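Local coordinates for E3 ubiquitin-protein ligase HERC2 (Homo sapiens, PDB 4L1M) that probably acts as an E3 ubiquitin ligase and carries several domains, among them a first RCC1-like domain folded as a seven-bladed beta-propeller, at residues A[338-343]-A[371-376]. Numbering follows the deposited sequence.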
loop_
_atom_site.group_PDB
_atom_site.type_symbol
_atom_site.label_atom_id
_atom_site.label_comp_id
_atom_site.label_asym_id
_atom_site.label_seq_id
_atom_site.Cartn_x
_atom_site.Cartn_y
_atom_site.Cartn_z
ATOM N N ASN A 338 -10.124 15.524 4.068
ATOM C CA ASN A 338 -11.112 15.723 3.012
ATOM C C ASN A 338 -10.877 17.032 2.249
ATOM O O ASN A 338 -11.827 17.657 1.758
ATOM C CB ASN A 338 -12.522 15.682 3.604
ATOM C CG ASN A 338 -13.597 15.452 2.551
ATOM O OD1 ASN A 338 -13.366 14.788 1.549
ATOM N ND2 ASN A 338 -14.788 16.005 2.786
ATOM N N ASP A 339 -9.609 17.417 2.111
ATOM C CA ASP A 339 -9.238 18.640 1.359
ATOM C C ASP A 339 -9.572 18.579 -0.132
ATOM O O ASP A 339 -9.772 19.609 -0.750
ATOM C CB ASP A 339 -7.750 18.983 1.541
ATOM C CG ASP A 339 -6.806 17.788 1.296
ATOM O OD1 ASP A 339 -7.214 16.729 0.782
ATOM O OD2 ASP A 339 -5.618 17.919 1.633
ATOM N N GLN A 340 -9.632 17.362 -0.683
ATOM C CA GLN A 340 -9.932 17.100 -2.102
ATOM C C GLN A 340 -11.112 16.141 -2.295
ATOM O O GLN A 340 -11.113 15.337 -3.230
ATOM C CB GLN A 340 -8.720 16.463 -2.771
ATOM C CG GLN A 340 -7.413 17.217 -2.585
ATOM C CD GLN A 340 -7.310 18.429 -3.480
ATOM O OE1 GLN A 340 -8.259 18.799 -4.178
ATOM N NE2 GLN A 340 -6.145 19.057 -3.471
ATOM N N CYS A 341 -12.098 16.206 -1.404
ATOM C CA CYS A 341 -13.285 15.373 -1.515
ATOM C C CYS A 341 -13.011 13.871 -1.541
ATOM O O CYS A 341 -13.726 13.127 -2.214
ATOM C CB CYS A 341 -14.069 15.774 -2.757
ATOM S SG CYS A 341 -14.560 17.508 -2.692
ATOM N N GLN A 342 -12.008 13.421 -0.778
ATOM C CA GLN A 342 -11.718 11.984 -0.644
ATOM C C GLN A 342 -12.880 11.233 -0.023
ATOM O O GLN A 342 -12.913 9.993 -0.066
ATOM C CB GLN A 342 -10.500 11.727 0.256
ATOM C CG GLN A 342 -9.171 12.250 -0.252
ATOM C CD GLN A 342 -8.942 13.682 0.144
ATOM O OE1 GLN A 342 -9.831 14.507 -0.010
ATOM N NE2 GLN A 342 -7.765 13.983 0.676
ATOM N N HIS A 343 -13.785 11.978 0.611
ATOM C CA HIS A 343 -14.965 11.421 1.256
ATOM C C HIS A 343 -16.197 12.098 0.715
ATOM O O HIS A 343 -16.461 13.251 1.039
ATOM C CB HIS A 343 -14.874 11.641 2.759
ATOM C CG HIS A 343 -13.574 11.202 3.328
ATOM N ND1 HIS A 343 -13.348 9.910 3.743
ATOM C CD2 HIS A 343 -12.416 11.868 3.509
ATOM C CE1 HIS A 343 -12.109 9.802 4.183
ATOM N NE2 HIS A 343 -11.521 10.978 4.051
ATOM N N GLY A 371 -5.334 6.589 -3.584
ATOM C CA GLY A 371 -4.260 7.451 -4.059
ATOM C C GLY A 371 -4.075 8.600 -3.080
ATOM O O GLY A 371 -4.599 8.567 -1.952
ATOM N N PRO A 372 -3.324 9.617 -3.484
ATOM C CA PRO A 372 -3.147 10.760 -2.602
ATOM C C PRO A 372 -4.421 11.607 -2.406
ATOM O O PRO A 372 -4.588 12.219 -1.371
ATOM C CB PRO A 372 -2.058 11.562 -3.309
ATOM C CG PRO A 372 -2.216 11.219 -4.742
ATOM C CD PRO A 372 -2.608 9.781 -4.756
ATOM N N ALA A 373 -5.292 11.664 -3.400
ATOM C CA ALA A 373 -6.554 12.416 -3.267
ATOM C C ALA A 373 -7.727 11.635 -3.875
ATOM O O ALA A 373 -8.712 12.219 -4.339
ATOM C CB ALA A 373 -6.401 13.767 -3.927
ATOM N N GLN A 374 -7.590 10.305 -3.896
ATOM C CA GLN A 374 -8.491 9.423 -4.639
ATOM C C GLN A 374 -8.779 8.160 -3.864
ATOM O O GLN A 374 -7.973 7.725 -3.049
ATOM C CB GLN A 374 -7.865 9.002 -5.964
ATOM C CG GLN A 374 -7.582 10.138 -6.921
ATOM C CD GLN A 374 -6.252 10.817 -6.689
ATOM O OE1 GLN A 374 -5.412 10.345 -5.916
ATOM N NE2 GLN A 374 -6.067 11.962 -7.343
ATOM N N SER A 375 -9.947 7.579 -4.129
ATOM C CA SER A 375 -10.345 6.325 -3.515
ATOM C C SER A 375 -11.096 5.503 -4.520
ATOM O O SER A 375 -11.875 6.032 -5.312
ATOM C CB SER A 375 -11.225 6.577 -2.283
ATOM O OG SER A 375 -10.751 7.668 -1.498
ATOM N N PHE A 376 -10.844 4.206 -4.507
ATOM C CA PHE A 376 -11.524 3.268 -5.396
ATOM C C PHE A 376 -12.026 2.060 -4.625
ATOM O O PHE A 376 -11.435 1.657 -3.627
ATOM C CB PHE A 376 -10.583 2.773 -6.474
ATOM C CG PHE A 376 -10.008 3.855 -7.331
ATOM C CD1 PHE A 376 -10.647 4.250 -8.493
ATOM C CD2 PHE A 376 -8.807 4.470 -6.985
ATOM C CE1 PHE A 376 -10.109 5.242 -9.301
ATOM C CE2 PHE A 376 -8.267 5.462 -7.791
ATOM C CZ PHE A 376 -8.922 5.845 -8.954
#
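Ala-373 presents its methyl group to the base of the Gln-340 side chain, CB to CB at 3.7 Å, and Gln-340 CG also lies against that methyl. The Gln-340 chain then bends at chi2 (-77°), which carries its amide away from the turn opposite. Beside this pair Gln-342 CG lies over the backbone of the turn, 3.9 Å from Ala-373 C, so aliphatic carbon covers the peptide unit leading into Gln-374. Near the start of strand 374-379, Ser-375 CB points toward the loop and Ser-375 OG stands 3.5 Å from Gln-342 O, at best a weak hydrogen bond; the firmer partner of that hydroxyl is His-322, on strand 322-327, and Gln-342 O is also weakly bonded by Trp-30 NE1.

Behind this shell the loop is tied by its own side chains. A chi2 of 87° bends Gln-342 back into its own turn, where NE2 donates to Asp-339 OD1 (2.8 Å), nearly in the amide plane, and OE1 accepts from Gln-340 N (2.9 Å). These two bonds fix the rotation of the amide, while CG is left against Ala-373. Asn-338 OD1 takes His-343 N at 3.0 Å, the donor lying above the carbonyl plane. Across the interface Gln-374, its CB directed away from the loop, curls back to receive Ala-373 N on OE1 at 2.8 Å, again from above the carbonyl plane; its NE2 reaches Leu-32 O. This steadies the turn at Ala-373, which buries more area against the loop than its neighbours in 371-376. The contact joins the loop after strand 332-335 of one blade to the hairpin turn between strands 365-370 and 374-379 of the next, a blade-to-blade junction of the RCC1-type seven-bladed beta-propeller.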